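Local coordinates for protein DNA-(apurinic or apyrimidinic site) lyase (Xenopus laevis, PDB 6WCD) that resects DNA 3' ends as a 3'-5' exonuclease and weakly incises abasic sites during base excision repair, using magnesium or manganese ions, at residues V141-A146 with R159-L164; V184-R189 with Q209-F214; S59-G64 with L113-R118; E83-V88 with A119-H124. All blocks are in the same frame, centred on the assembly; numbering follows the deposited sequence.

How the contacts relate
Along the chain, contacts 3 and 4 interleave, their segments alternating, and are followed in series by contact 1 and then contact 2. Contact 1 is the hub. Its centre lies 11 Å from that of contact 2, 13 Å from contact 3 and 14 Å from contact 4, and it touches all three. Strands 119-127 and 133-142, neighbours in one sheet, carry contacts 4 and 1, and Leu85 of contact 4 packs on helix 152-173 of contact 1. Asp114 joins contacts 3 and 4, whereas contact 2 touches neither. All four lie in the catalytic endonuclease/exonuclease/phosphatase domain; contact 1 holds Tyr142, an active-site residue by similarity, and contact 2 Asn185, by similarity a transition-state stabiliser.

Contact 1. Residues V141-A146 with R159-L164; sequences VYCPRA and RFYHLL
Phe160 holds CG anti to its backbone N (chi1 -172°), while Cys143 keeps SG beside its own N (chi1 -68°); between them these torsions set the aromatic ring under Pro144 and the sulfur against two rings. Pro144 lies over one face of Phe160 in a CH-pi contact, its CD 4.0 Å from the ring centroid and 27° off the normal. Cys143 SG reaches the same ring obliquely, 3.8 Å from Phe160 CE1, and is equally near Tyr161 CE1, also at 3.8 Å, which it meets at the ring edge near the plane. The sulfur thus fills the notch between two consecutive side chains of the helix. Strand 133-142, helix 152-173 and strand 177-181 form a beta-alpha-beta unit, and here the end of the first strand and the loop after it pack on the helix of the crossover. One turn on along the helix from Phe160, Leu164 meets Val141 tip to tip, CD1 to CG1 at 3.9 Å. Tyr142 turns the other way: its side chain lies about 3 Å from that of the magnesium ligand Glu34 at the nearest atoms, consistent with the active-site role assigned to it by similarity. The hydroxyl of Tyr161 continues past the sulfur to hydrogen-bond with Val184 O and Thr186 OG1, and its ring stacks on Trp210. Leu113 of helix 107-114 packs against Phe160.

Contact 2. Residues V184-R189 with Q209-F214; sequences VNTSHR and QWLNQF. With BU1 (1,4-butanediol), chain G.
Leu211 and His188 carry most of this contact. Leu211 sends CD1 into the bend of the loop, 3.8 Å from His188 CB and 4.2 Å from Thr186 O. Beside it, His188 has CG anti to its backbone N (chi1 -174°), which swings the imidazole out toward the helix, where it crosses Asn212 obliquely. His188 NE2 donates to Asn212 OD1 at 2.8 Å, a weak bond bent to 128°, with ring and amide planes 51° apart. Arg189 CG covers one face of the imidazole. The loop follows strand 177-181 of the DNase I-like fold and packs on helix 206-214; it also carries Asn185, by similarity a transition-state stabiliser. At its start Val184 CG1 approaches the edge of the Trp210 ring, 4.4 Å from CZ3. The 1,4-butanediol lies beside Thr186 and Asn185, its C1 3.5 Å from Asn185 O. Glu203 takes a hydrogen bond from Asn212 ND2, and Tyr274 of strand 269-278 packs against Val184, His188 and Leu211.

Contact 3. Residues S59-G64 with L113-R118; sequences SRVRSG and LDQEGR
Gln115 lays its side chain across Val61 at about a right angle. Its CB lies 4.4 Å from Arg60 CD. CG takes the position between backbone N and carbonyl carbon (chi1 69°), bringing it 3.6 Å from Val61 CG1. The extended chain then runs over that same methyl: Gln115 CD and NE2 are each 3.4 Å from Val61 CG1, and OE1 ends a little farther off, so a single methyl supports the amide. The other methyl of Val61, CG2, touches Glu116 CG. Between the backbones, Arg60 N donates to Gln115 O at 2.9 Å in an almost straight bond (169°), and Ser59 OG accepts from Val61 N in an ST turn. Gly117 CA lies 4.0 Å from Ser59 CA; a CB on Gly117 would run into Ser59 N. One water accepts from Gly117 N and, weakly, from Arg60 NH1 and donates to Asp114 O, linking the two segments. Arg118 grips Glu116 OE1 side-on with NE and NH1. Glu83 forms a salt bridge with Arg60, and Arg153 of helix 152-173 a second one with Glu116. The contact thus joins the loop between strands 53-57 and 68-72 of one sheet to the link between helix 107-114 and strand 119-127 of the other.

Contact 4. Residues E83-V88 with A119-H124; sequences EGLSGV and AVLTQH
The flat group at the centre is the carbonyl of Ala119, and Gly84 N approaches it from above its plane rather than on a lone pair. The donor stands 50° out of that plane, yet the Gly84 N to Ala119 O bond has an ordinary length, 2.9 Å, and is nearly straight at the hydrogen (167°). Next to it, Glu83 and Val120 form an antiparallel, non-hydrogen-bonded pair with CA atoms 4.5 Å apart and side chains on one face of the sheet. Here strand 80-83 ends beside strand 119-127, and the chain leaves the sheet at Gly84, which has a positive phi. Leu85 follows with CG anti to its carbonyl carbon (chi1 -62°), and that turn carries its branch back to the strand: CG lies 3.8 Å from Ala119 CB. Leu85 CD2 is 4.3 Å from Leu121 CD1. The packing is tight at Gly84 O, only 3.2 Å from Leu121 CD1. Phe160, Leu163 and Leu164 of helix 152-173 also pack on Leu85, while Asp114 takes a hydrogen bond from its backbone N. Glu83 OE1 hydrogen-bonds with Ser57 OG and forms a salt bridge with Arg60. Residues 83-88 belong to an inferred Claspin-like CKB motif. One backbone bond at Gly84 and the apolar packing of Leu85 on Ala119 and Leu121 join the two segments, so the contact is mainly apolar, and the charge of Glu83 is met by Arg60 from outside it.

Contact 1. Residues V141-A146 with R159-L164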
loop_
_atom_site.group_PDB
_atom_site.type_symbol
_atom_site.label_atom_id
_atom_site.label_comp_id
_atom_site.label_asym_id
_atom_site.label_seq_id
_atom_site.Cartn_x
_atom_site.Cartn_y
_atom_site.Cartn_z
ATOM N N VAL A 141 -1.733 -0.896 -1.464
ATOM C CA VAL A 141 -3.120 -0.687 -1.935
ATOM C C VAL A 141 -3.598 0.730 -1.754
ATOM O O VAL A 141 -3.268 1.419 -0.772
ATOM C CB VAL A 141 -4.121 -1.644 -1.270
ATOM C CG1 VAL A 141 -3.805 -3.060 -1.594
ATOM C CG2 VAL A 141 -4.142 -1.500 0.263
ATOM N N TYR A 142 -4.401 1.206 -2.722
ATOM C CA TYR A 142 -5.139 2.462 -2.664
ATOM C C TYR A 142 -6.603 2.099 -2.792
ATOM O O TYR A 142 -7.092 1.927 -3.899
ATOM C CB TYR A 142 -4.679 3.434 -3.761
ATOM C CG TYR A 142 -5.414 4.757 -3.843
ATOM C CD1 TYR A 142 -5.730 5.478 -2.710
ATOM C CD2 TYR A 142 -5.820 5.280 -5.053
ATOM C CE1 TYR A 142 -6.435 6.687 -2.774
ATOM C CE2 TYR A 142 -6.503 6.470 -5.135
ATOM C CZ TYR A 142 -6.809 7.181 -3.999
ATOM O OH TYR A 142 -7.511 8.373 -4.089
ATOM N N CYS A 143 -7.298 1.969 -1.679
ATOM C CA CYS A 143 -8.661 1.444 -1.706
ATOM C C CYS A 143 -9.607 2.515 -2.261
ATOM O O CYS A 143 -9.349 3.723 -2.163
ATOM C CB CYS A 143 -9.039 0.997 -0.310
ATOM S SG CYS A 143 -8.083 -0.485 0.230
ATOM N N PRO A 144 -10.694 2.093 -2.895
ATOM C CA PRO A 144 -11.641 3.029 -3.471
ATOM C C PRO A 144 -12.475 3.742 -2.426
ATOM O O PRO A 144 -12.419 3.460 -1.216
ATOM C CB PRO A 144 -12.559 2.131 -4.316
ATOM C CG PRO A 144 -11.964 0.768 -4.282
ATOM C CD PRO A 144 -11.025 0.684 -3.206
ATOM N N ARG A 145 -13.227 4.680 -2.940
ATOM C CA ARG A 145 -14.083 5.414 -2.093
ATOM C C ARG A 145 -15.508 5.299 -2.615
ATOM O O ARG A 145 -15.754 5.240 -3.808
ATOM C CB ARG A 145 -13.680 6.886 -2.069
ATOM N N ALA A 146 -16.451 5.302 -1.688
ATOM C CA ALA A 146 -17.869 5.396 -1.998
ATOM C C ALA A 146 -18.163 6.828 -2.450
ATOM O O ALA A 146 -17.426 7.772 -2.122
ATOM C CB ALA A 146 -18.716 5.034 -0.798
ATOM N N ARG A 159 -16.371 -4.878 -2.435
ATOM C CA ARG A 159 -15.826 -6.006 -3.207
ATOM C C ARG A 159 -14.324 -5.957 -3.315
ATOM O O ARG A 159 -13.662 -6.995 -3.262
ATOM C CB ARG A 159 -16.505 -6.048 -4.561
ATOM C CG ARG A 159 -18.015 -6.351 -4.474
ATOM C CD ARG A 159 -18.275 -7.740 -4.021
ATOM N NE ARG A 159 -18.094 -8.649 -5.143
ATOM C CZ ARG A 159 -18.448 -9.915 -5.117
ATOM N NH1 ARG A 159 -18.876 -10.448 -3.982
ATOM N NH2 ARG A 159 -18.379 -10.637 -6.233
ATOM N N PHE A 160 -13.736 -4.755 -3.390
ATOM C CA PHE A 160 -12.283 -4.623 -3.374
ATOM C C PHE A 160 -11.695 -5.122 -2.068
ATOM O O PHE A 160 -10.718 -5.845 -2.069
ATOM C CB PHE A 160 -11.907 -3.170 -3.633
ATOM C CG PHE A 160 -10.453 -2.937 -3.838
ATOM C CD1 PHE A 160 -9.609 -2.653 -2.777
ATOM C CD2 PHE A 160 -9.906 -2.987 -5.105
ATOM C CE1 PHE A 160 -8.230 -2.438 -2.995
ATOM C CE2 PHE A 160 -8.536 -2.779 -5.319
ATOM C CZ PHE A 160 -7.723 -2.502 -4.264
ATOM N N TYR A 161 -12.318 -4.748 -0.941
ATOM C CA TYR A 161 -11.897 -5.267 0.343
ATOM C C TYR A 161 -11.965 -6.792 0.389
ATOM O O TYR A 161 -11.036 -7.427 0.903
ATOM C CB TYR A 161 -12.789 -4.713 1.427
ATOM C CG TYR A 161 -12.582 -3.274 1.840
ATOM C CD1 TYR A 161 -11.390 -2.626 1.686
ATOM C CD2 TYR A 161 -13.596 -2.612 2.508
ATOM C CE1 TYR A 161 -11.227 -1.308 2.157
ATOM C CE2 TYR A 161 -13.427 -1.299 2.992
ATOM C CZ TYR A 161 -12.224 -0.677 2.814
ATOM O OH TYR A 161 -12.075 0.638 3.343
ATOM N N HIS A 162 -13.032 -7.373 -0.165
ATOM C CA HIS A 162 -13.147 -8.829 -0.117
ATOM C C HIS A 162 -12.078 -9.469 -0.989
ATOM O O HIS A 162 -11.453 -10.463 -0.584
ATOM C CB HIS A 162 -14.549 -9.224 -0.579
ATOM C CG HIS A 162 -14.840 -10.685 -0.484
ATOM N ND1 HIS A 162 -14.667 -11.408 0.673
ATOM C CD2 HIS A 162 -15.356 -11.547 -1.394
ATOM C CE1 HIS A 162 -15.027 -12.666 0.463
ATOM N NE2 HIS A 162 -15.446 -12.775 -0.784
ATOM N N LEU A 163 -11.798 -8.889 -2.139
ATOM C CA LEU A 163 -10.705 -9.415 -2.968
ATOM C C LEU A 163 -9.342 -9.279 -2.285
ATOM O O LEU A 163 -8.495 -10.192 -2.365
ATOM C CB LEU A 163 -10.699 -8.697 -4.327
ATOM C CG LEU A 163 -9.644 -9.144 -5.362
ATOM C CD1 LEU A 163 -9.925 -10.583 -5.695
ATOM C CD2 LEU A 163 -9.758 -8.235 -6.599
ATOM N N LEU A 164 -9.074 -8.148 -1.667
ATOM C CA LEU A 164 -7.830 -7.940 -0.935
ATOM C C LEU A 164 -7.659 -8.976 0.155
ATOM O O LEU A 164 -6.584 -9.575 0.273
ATOM C CB LEU A 164 -7.842 -6.532 -0.354
ATOM C CG LEU A 164 -6.712 -6.199 0.624
ATOM C CD1 LEU A 164 -5.347 -6.323 -0.046
ATOM C CD2 LEU A 164 -6.940 -4.768 1.122
#

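Contact 2. Residues V184-R189 with Q209-F214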
loop_
_atom_site.group_PDB
_atom_site.type_symbol
_atom_site.label_atom_id
_atom_site.label_comp_id
_atom_site.label_asym_id
_atom_site.label_seq_id
_atom_site.Cartn_x
_atom_site.Cartn_y
_atom_site.Cartn_z
ATOM N N VAL A 184 -6.320 2.549 3.259
ATOM C CA VAL A 184 -7.493 1.667 3.357
ATOM C C VAL A 184 -8.794 2.433 3.299
ATOM O O VAL A 184 -9.863 1.853 3.008
ATOM C CB VAL A 184 -7.302 0.835 4.645
ATOM C CG1 VAL A 184 -8.511 0.012 4.970
ATOM C CG2 VAL A 184 -6.092 -0.062 4.514
ATOM N N ASN A 185 -8.790 3.749 3.545
ATOM C CA ASN A 185 -9.949 4.600 3.415
ATOM C C ASN A 185 -11.099 4.198 4.345
ATOM O O ASN A 185 -12.256 4.419 4.049
ATOM C CB ASN A 185 -10.430 4.641 1.950
ATOM C CG ASN A 185 -11.161 5.886 1.631
ATOM O OD1 ASN A 185 -10.923 6.927 2.244
ATOM N ND2 ASN A 185 -12.099 5.802 0.688
ATOM N N THR A 186 -10.758 3.627 5.510
ATOM C CA THR A 186 -11.679 3.409 6.628
ATOM C C THR A 186 -10.858 3.580 7.901
ATOM O O THR A 186 -9.734 3.056 7.978
ATOM C CB THR A 186 -12.252 2.004 6.630
ATOM O OG1 THR A 186 -13.115 1.811 5.495
ATOM C CG2 THR A 186 -13.111 1.772 7.859
ATOM N N SER A 187 -11.392 4.315 8.896
ATOM C CA SER A 187 -10.750 4.368 10.189
ATOM C C SER A 187 -11.346 3.269 11.052
ATOM O O SER A 187 -12.509 2.938 10.942
ATOM C CB SER A 187 -10.929 5.731 10.842
ATOM O OG SER A 187 -12.310 5.956 11.034
ATOM N N HIS A 188 -10.548 2.714 11.949
ATOM C CA HIS A 188 -10.981 1.484 12.596
ATOM C C HIS A 188 -11.815 1.703 13.854
ATOM O O HIS A 188 -12.955 1.200 13.958
ATOM C CB HIS A 188 -9.743 0.647 12.908
ATOM C CG HIS A 188 -10.050 -0.705 13.441
ATOM N ND1 HIS A 188 -9.131 -1.435 14.179
ATOM C CD2 HIS A 188 -11.181 -1.456 13.394
ATOM C CE1 HIS A 188 -9.683 -2.583 14.553
ATOM N NE2 HIS A 188 -10.925 -2.621 14.087
ATOM N N ARG A 189 -11.284 2.456 14.813
ATOM C CA ARG A 189 -11.893 2.647 16.118
ATOM C C ARG A 189 -12.058 4.124 16.436
ATOM O O ARG A 189 -11.503 4.977 15.734
ATOM C CB ARG A 189 -11.033 1.966 17.201
ATOM C CG ARG A 189 -11.064 0.431 17.031
ATOM C CD ARG A 189 -11.094 -0.291 18.326
ATOM N NE ARG A 189 -11.093 -1.741 18.131
ATOM C CZ ARG A 189 -10.016 -2.524 18.228
ATOM N NH1 ARG A 189 -8.826 -2.010 18.521
ATOM N NH2 ARG A 189 -10.133 -3.832 18.035
ATOM N N GLN A 209 -16.909 -3.072 9.634
ATOM C CA GLN A 209 -17.160 -4.481 9.917
ATOM C C GLN A 209 -16.109 -5.338 9.229
ATOM O O GLN A 209 -15.640 -6.348 9.786
ATOM C CB GLN A 209 -18.565 -4.892 9.466
ATOM C CG GLN A 209 -19.668 -4.263 10.293
ATOM C CD GLN A 209 -21.055 -4.586 9.737
ATOM O OE1 GLN A 209 -21.187 -5.085 8.618
ATOM N NE2 GLN A 209 -22.088 -4.301 10.518
ATOM N N TRP A 210 -15.781 -4.998 7.982
ATOM C CA TRP A 210 -14.757 -5.758 7.265
ATOM C C TRP A 210 -13.434 -5.711 8.001
ATOM O O TRP A 210 -12.792 -6.751 8.236
ATOM C CB TRP A 210 -14.612 -5.226 5.824
ATOM C CG TRP A 210 -13.458 -5.901 5.165
ATOM C CD1 TRP A 210 -13.446 -7.171 4.700
ATOM C CD2 TRP A 210 -12.167 -5.389 5.025
ATOM N NE1 TRP A 210 -12.201 -7.477 4.223
ATOM C CE2 TRP A 210 -11.370 -6.408 4.437
ATOM C CE3 TRP A 210 -11.560 -4.164 5.309
ATOM C CZ2 TRP A 210 -10.033 -6.209 4.130
ATOM C CZ3 TRP A 210 -10.242 -3.982 5.004
ATOM C CH2 TRP A 210 -9.483 -5.010 4.427
ATOM N N LEU A 211 -13.008 -4.514 8.396
ATOM C CA LEU A 211 -11.741 -4.367 9.098
ATOM C C LEU A 211 -11.748 -5.124 10.413
ATOM O O LEU A 211 -10.731 -5.749 10.783
ATOM C CB LEU A 211 -11.477 -2.893 9.384
ATOM C CG LEU A 211 -10.372 -2.133 8.696
ATOM C CD1 LEU A 211 -10.104 -0.868 9.473
ATOM C CD2 LEU A 211 -9.107 -2.946 8.500
ATOM N N ASN A 212 -12.861 -5.048 11.176
ATOM C CA ASN A 212 -12.945 -5.711 12.455
ATOM C C ASN A 212 -12.668 -7.198 12.332
ATOM O O ASN A 212 -12.070 -7.790 13.237
ATOM C CB ASN A 212 -14.318 -5.513 13.092
ATOM C CG ASN A 212 -14.571 -4.098 13.617
ATOM O OD1 ASN A 212 -13.658 -3.373 13.957
ATOM N ND2 ASN A 212 -15.862 -3.732 13.736
ATOM N N GLN A 213 -13.171 -7.854 11.276
ATOM C CA GLN A 213 -12.920 -9.284 11.142
ATOM C C GLN A 213 -11.611 -9.590 10.444
ATOM O O GLN A 213 -11.080 -10.701 10.620
ATOM C CB GLN A 213 -14.090 -9.990 10.431
ATOM C CG GLN A 213 -14.410 -9.473 9.065
ATOM C CD GLN A 213 -13.538 -10.086 7.985
ATOM O OE1 GLN A 213 -13.297 -11.302 7.954
ATOM N NE2 GLN A 213 -13.090 -9.258 7.090
ATOM N N PHE A 214 -11.049 -8.637 9.702
ATOM C CA PHE A 214 -9.787 -8.868 9.019
ATOM C C PHE A 214 -8.616 -8.768 9.997
ATOM O O PHE A 214 -7.613 -9.511 9.878
ATOM C CB PHE A 214 -9.630 -7.840 7.878
ATOM C CG PHE A 214 -8.440 -8.060 7.029
ATOM C CD1 PHE A 214 -8.288 -9.234 6.304
ATOM C CD2 PHE A 214 -7.486 -7.097 6.929
ATOM C CE1 PHE A 214 -7.197 -9.458 5.528
ATOM C CE2 PHE A 214 -6.370 -7.310 6.128
ATOM C CZ PHE A 214 -6.252 -8.485 5.432
HETATM C C1 BU1 G . -15.557 4.039 5.207
HETATM C C2 BU1 G . -16.037 2.579 5.216
HETATM C C3 BU1 G . -16.644 2.147 3.874
HETATM C C4 BU1 G . -18.084 1.645 4.040
HETATM O O5 BU1 G . -15.639 4.574 6.509
HETATM O O6 BU1 G . -18.838 2.083 2.936
#

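Contact 3. Residues S59-G64 with L113-R118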
loop_
_atom_site.group_PDB
_atom_site.type_symbol
_atom_site.label_atom_id
_atom_site.label_comp_id
_atom_site.label_asym_id
_atom_site.label_seq_id
_atom_site.Cartn_x
_atom_site.Cartn_y
_atom_site.Cartn_z
ATOM N N SER A 59 -3.468 3.088 -13.681
ATOM C CA SER A 59 -4.877 3.007 -14.008
ATOM C C SER A 59 -5.052 2.865 -15.509
ATOM O O SER A 59 -4.376 3.524 -16.301
ATOM C CB SER A 59 -5.581 4.240 -13.558
ATOM O OG SER A 59 -6.884 4.308 -14.095
ATOM N N ARG A 60 -6.034 2.075 -15.920
ATOM C CA ARG A 60 -6.310 1.921 -17.318
ATOM C C ARG A 60 -7.617 2.604 -17.682
ATOM O O ARG A 60 -8.026 2.524 -18.829
ATOM C CB ARG A 60 -6.440 0.432 -17.636
ATOM C CG ARG A 60 -5.120 -0.311 -17.596
ATOM C CD ARG A 60 -5.278 -1.725 -17.096
ATOM N NE ARG A 60 -4.080 -2.527 -17.337
ATOM C CZ ARG A 60 -2.957 -2.451 -16.627
ATOM N NH1 ARG A 60 -2.848 -1.599 -15.614
ATOM N NH2 ARG A 60 -1.937 -3.241 -16.933
ATOM N N VAL A 61 -8.252 3.326 -16.757
ATOM C CA VAL A 61 -9.595 3.856 -17.044
ATOM C C VAL A 61 -9.703 5.364 -17.167
ATOM O O VAL A 61 -10.793 5.865 -17.507
ATOM C CB VAL A 61 -10.627 3.388 -15.995
ATOM C CG1 VAL A 61 -10.713 1.858 -15.970
ATOM C CG2 VAL A 61 -10.329 3.967 -14.661
ATOM N N ARG A 62 -8.671 6.106 -16.782
ATOM C CA ARG A 62 -8.723 7.553 -16.765
ATOM C C ARG A 62 -7.293 8.052 -16.618
ATOM O O ARG A 62 -6.547 7.532 -15.801
ATOM C CB ARG A 62 -9.503 8.041 -15.534
ATOM C CG ARG A 62 -9.744 9.535 -15.439
ATOM C CD ARG A 62 -10.769 9.840 -14.347
ATOM N NE ARG A 62 -11.917 8.944 -14.443
ATOM C CZ ARG A 62 -12.570 8.424 -13.411
ATOM N NH1 ARG A 62 -12.221 8.730 -12.174
ATOM N NH2 ARG A 62 -13.594 7.609 -13.622
ATOM N N SER A 63 -6.915 9.062 -17.379
ATOM C CA SER A 63 -5.561 9.637 -17.281
ATOM C C SER A 63 -5.363 10.417 -15.983
ATOM O O SER A 63 -6.244 11.145 -15.500
ATOM C CB SER A 63 -5.344 10.532 -18.491
ATOM O OG SER A 63 -4.058 11.124 -18.505
ATOM N N GLY A 64 -4.185 10.248 -15.396
ATOM C CA GLY A 64 -3.853 11.012 -14.202
ATOM C C GLY A 64 -4.611 10.642 -12.970
ATOM O O GLY A 64 -4.760 11.473 -12.070
ATOM N N LEU A 113 -12.099 -4.612 -10.855
ATOM C CA LEU A 113 -11.466 -4.346 -9.575
ATOM C C LEU A 113 -9.986 -4.105 -9.719
ATOM O O LEU A 113 -9.384 -3.479 -8.841
ATOM C CB LEU A 113 -11.748 -5.514 -8.619
ATOM C CG LEU A 113 -13.158 -5.648 -8.129
ATOM C CD1 LEU A 113 -13.471 -6.991 -7.527
ATOM C CD2 LEU A 113 -13.446 -4.494 -7.124
ATOM N N ASP A 114 -9.342 -4.625 -10.782
ATOM C CA ASP A 114 -7.916 -4.497 -10.967
ATOM C C ASP A 114 -7.477 -3.449 -11.989
ATOM O O ASP A 114 -6.287 -3.121 -12.036
ATOM C CB ASP A 114 -7.317 -5.857 -11.370
ATOM C CG ASP A 114 -6.792 -6.611 -10.193
ATOM O OD1 ASP A 114 -6.792 -6.079 -9.052
ATOM O OD2 ASP A 114 -6.333 -7.757 -10.436
ATOM N N GLN A 115 -8.407 -2.806 -12.695
ATOM C CA GLN A 115 -8.010 -1.916 -13.777
ATOM C C GLN A 115 -7.819 -0.464 -13.359
ATOM O O GLN A 115 -7.643 0.388 -14.234
ATOM C CB GLN A 115 -9.043 -1.977 -14.910
ATOM C CG GLN A 115 -10.354 -1.376 -14.550
ATOM C CD GLN A 115 -11.382 -1.439 -15.671
ATOM O OE1 GLN A 115 -11.131 -1.993 -16.751
ATOM N NE2 GLN A 115 -12.565 -0.899 -15.409
ATOM N N GLU A 116 -7.912 -0.130 -12.086
ATOM C CA GLU A 116 -7.810 1.256 -11.662
ATOM C C GLU A 116 -6.477 1.582 -10.985
ATOM O O GLU A 116 -6.333 2.641 -10.373
ATOM C CB GLU A 116 -8.967 1.618 -10.719
ATOM C CG GLU A 116 -10.311 1.545 -11.400
ATOM C CD GLU A 116 -11.490 2.072 -10.572
ATOM O OE1 GLU A 116 -11.314 2.591 -9.420
ATOM O OE2 GLU A 116 -12.648 1.934 -11.092
ATOM N N GLY A 117 -5.491 0.723 -11.137
ATOM C CA GLY A 117 -4.170 1.033 -10.595
ATOM C C GLY A 117 -4.127 1.106 -9.086
ATOM O O GLY A 117 -3.505 2.010 -8.523
ATOM N N ARG A 118 -4.812 0.192 -8.414
ATOM C CA ARG A 118 -4.957 0.281 -6.971
ATOM C C ARG A 118 -4.156 -0.709 -6.152
ATOM O O ARG A 118 -4.233 -0.689 -4.923
ATOM C CB ARG A 118 -6.440 0.096 -6.617
ATOM C CG ARG A 118 -7.308 1.231 -7.145
ATOM C CD ARG A 118 -8.775 1.091 -6.707
ATOM N NE ARG A 118 -9.509 2.230 -7.210
ATOM C CZ ARG A 118 -9.462 3.453 -6.718
ATOM N NH1 ARG A 118 -10.082 4.443 -7.317
ATOM N NH2 ARG A 118 -8.832 3.674 -5.583
HETATM O O HOH W 1 -4.733 -1.033 -13.192
#

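Contact 4. Residues E83-V88 with A119-H124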
loop_
_atom_site.group_PDB
_atom_site.type_symbol
_atom_site.label_atom_id
_atom_site.label_comp_id
_atom_site.label_asym_id
_atom_site.label_seq_id
_atom_site.Cartn_x
_atom_site.Cartn_y
_atom_site.Cartn_z
ATOM N N GLU A 83 1.093 -6.704 -10.652
ATOM C CA GLU A 83 0.064 -5.697 -10.539
ATOM C C GLU A 83 -1.265 -6.356 -10.156
ATOM O O GLU A 83 -1.608 -7.437 -10.664
ATOM C CB GLU A 83 -0.149 -5.028 -11.907
ATOM C CG GLU A 83 0.492 -3.782 -12.236
ATOM C CD GLU A 83 -0.188 -3.239 -13.507
ATOM O OE1 GLU A 83 -1.107 -2.400 -13.380
ATOM O OE2 GLU A 83 0.146 -3.725 -14.612
ATOM N N GLY A 84 -2.052 -5.670 -9.345
ATOM C CA GLY A 84 -3.413 -6.057 -9.111
ATOM C C GLY A 84 -3.504 -7.120 -8.041
ATOM O O GLY A 84 -2.510 -7.650 -7.568
ATOM N N LEU A 85 -4.734 -7.441 -7.681
ATOM C CA LEU A 85 -5.039 -8.471 -6.685
ATOM C C LEU A 85 -5.555 -9.768 -7.251
ATOM O O LEU A 85 -5.567 -10.776 -6.508
ATOM C CB LEU A 85 -6.092 -7.952 -5.692
ATOM C CG LEU A 85 -5.665 -6.748 -4.875
ATOM C CD1 LEU A 85 -6.837 -6.172 -4.123
ATOM C CD2 LEU A 85 -4.547 -7.070 -3.938
ATOM N N SER A 86 -5.965 -9.808 -8.509
ATOM C CA SER A 86 -6.648 -10.973 -9.048
ATOM C C SER A 86 -5.859 -11.768 -10.071
ATOM O O SER A 86 -6.289 -12.879 -10.407
ATOM C CB SER A 86 -7.962 -10.582 -9.706
ATOM O OG SER A 86 -7.732 -9.995 -10.967
ATOM N N GLY A 87 -4.776 -11.245 -10.606
ATOM C CA GLY A 87 -4.061 -12.004 -11.632
ATOM C C GLY A 87 -4.408 -11.670 -13.067
ATOM O O GLY A 87 -3.675 -12.083 -13.975
ATOM N N VAL A 88 -5.483 -10.921 -13.317
ATOM C CA VAL A 88 -5.903 -10.718 -14.698
ATOM C C VAL A 88 -4.915 -9.855 -15.486
ATOM O O VAL A 88 -4.837 -9.974 -16.713
ATOM C CB VAL A 88 -7.339 -10.150 -14.737
ATOM C CG1 VAL A 88 -8.312 -11.147 -14.090
ATOM C CG2 VAL A 88 -7.405 -8.817 -14.052
ATOM N N ALA A 119 -3.407 -1.599 -6.766
ATOM C CA ALA A 119 -2.610 -2.553 -6.005
ATOM C C ALA A 119 -1.359 -2.972 -6.762
ATOM O O ALA A 119 -1.405 -3.219 -7.978
ATOM C CB ALA A 119 -3.412 -3.800 -5.677
ATOM N N VAL A 120 -0.256 -3.076 -6.062
ATOM C CA VAL A 120 0.965 -3.654 -6.601
ATOM C C VAL A 120 1.572 -4.502 -5.487
ATOM O O VAL A 120 1.535 -4.131 -4.303
ATOM C CB VAL A 120 1.918 -2.582 -7.178
ATOM C CG1 VAL A 120 2.451 -1.699 -6.149
ATOM C CG2 VAL A 120 3.046 -3.239 -8.001
ATOM N N LEU A 121 2.038 -5.663 -5.869
ATOM C CA LEU A 121 2.628 -6.647 -4.952
ATOM C C LEU A 121 4.088 -6.856 -5.290
ATOM O O LEU A 121 4.447 -7.050 -6.459
ATOM C CB LEU A 121 1.932 -8.004 -5.016
ATOM C CG LEU A 121 0.535 -8.014 -4.388
ATOM C CD1 LEU A 121 -0.471 -7.230 -5.158
ATOM C CD2 LEU A 121 0.090 -9.471 -4.200
ATOM N N THR A 122 4.944 -6.834 -4.253
ATOM C CA THR A 122 6.362 -7.153 -4.428
ATOM C C THR A 122 6.720 -8.219 -3.399
ATOM O O THR A 122 6.187 -8.214 -2.289
ATOM C CB THR A 122 7.262 -5.910 -4.306
ATOM O OG1 THR A 122 7.054 -5.218 -3.086
ATOM C CG2 THR A 122 7.076 -4.896 -5.451
ATOM N N GLN A 123 7.568 -9.162 -3.796
ATOM C CA GLN A 123 7.930 -10.257 -2.915
ATOM C C GLN A 123 9.430 -10.242 -2.713
ATOM O O GLN A 123 10.189 -10.203 -3.677
ATOM C CB GLN A 123 7.440 -11.572 -3.515
ATOM C CG GLN A 123 7.547 -12.753 -2.640
ATOM C CD GLN A 123 6.766 -13.907 -3.241
ATOM O OE1 GLN A 123 7.287 -14.632 -4.090
ATOM N NE2 GLN A 123 5.511 -14.058 -2.836
ATOM N N HIS A 124 9.838 -10.300 -1.439
ATOM C CA HIS A 124 11.197 -10.052 -0.992
ATOM C C HIS A 124 11.642 -11.230 -0.140
ATOM O O HIS A 124 10.932 -11.635 0.783
ATOM C CB HIS A 124 11.238 -8.769 -0.145
ATOM C CG HIS A 124 10.619 -7.579 -0.819
ATOM N ND1 HIS A 124 11.347 -6.665 -1.540
ATOM C CD2 HIS A 124 9.322 -7.201 -0.931
ATOM C CE1 HIS A 124 10.517 -5.773 -2.069
ATOM N NE2 HIS A 124 9.293 -6.065 -1.710
#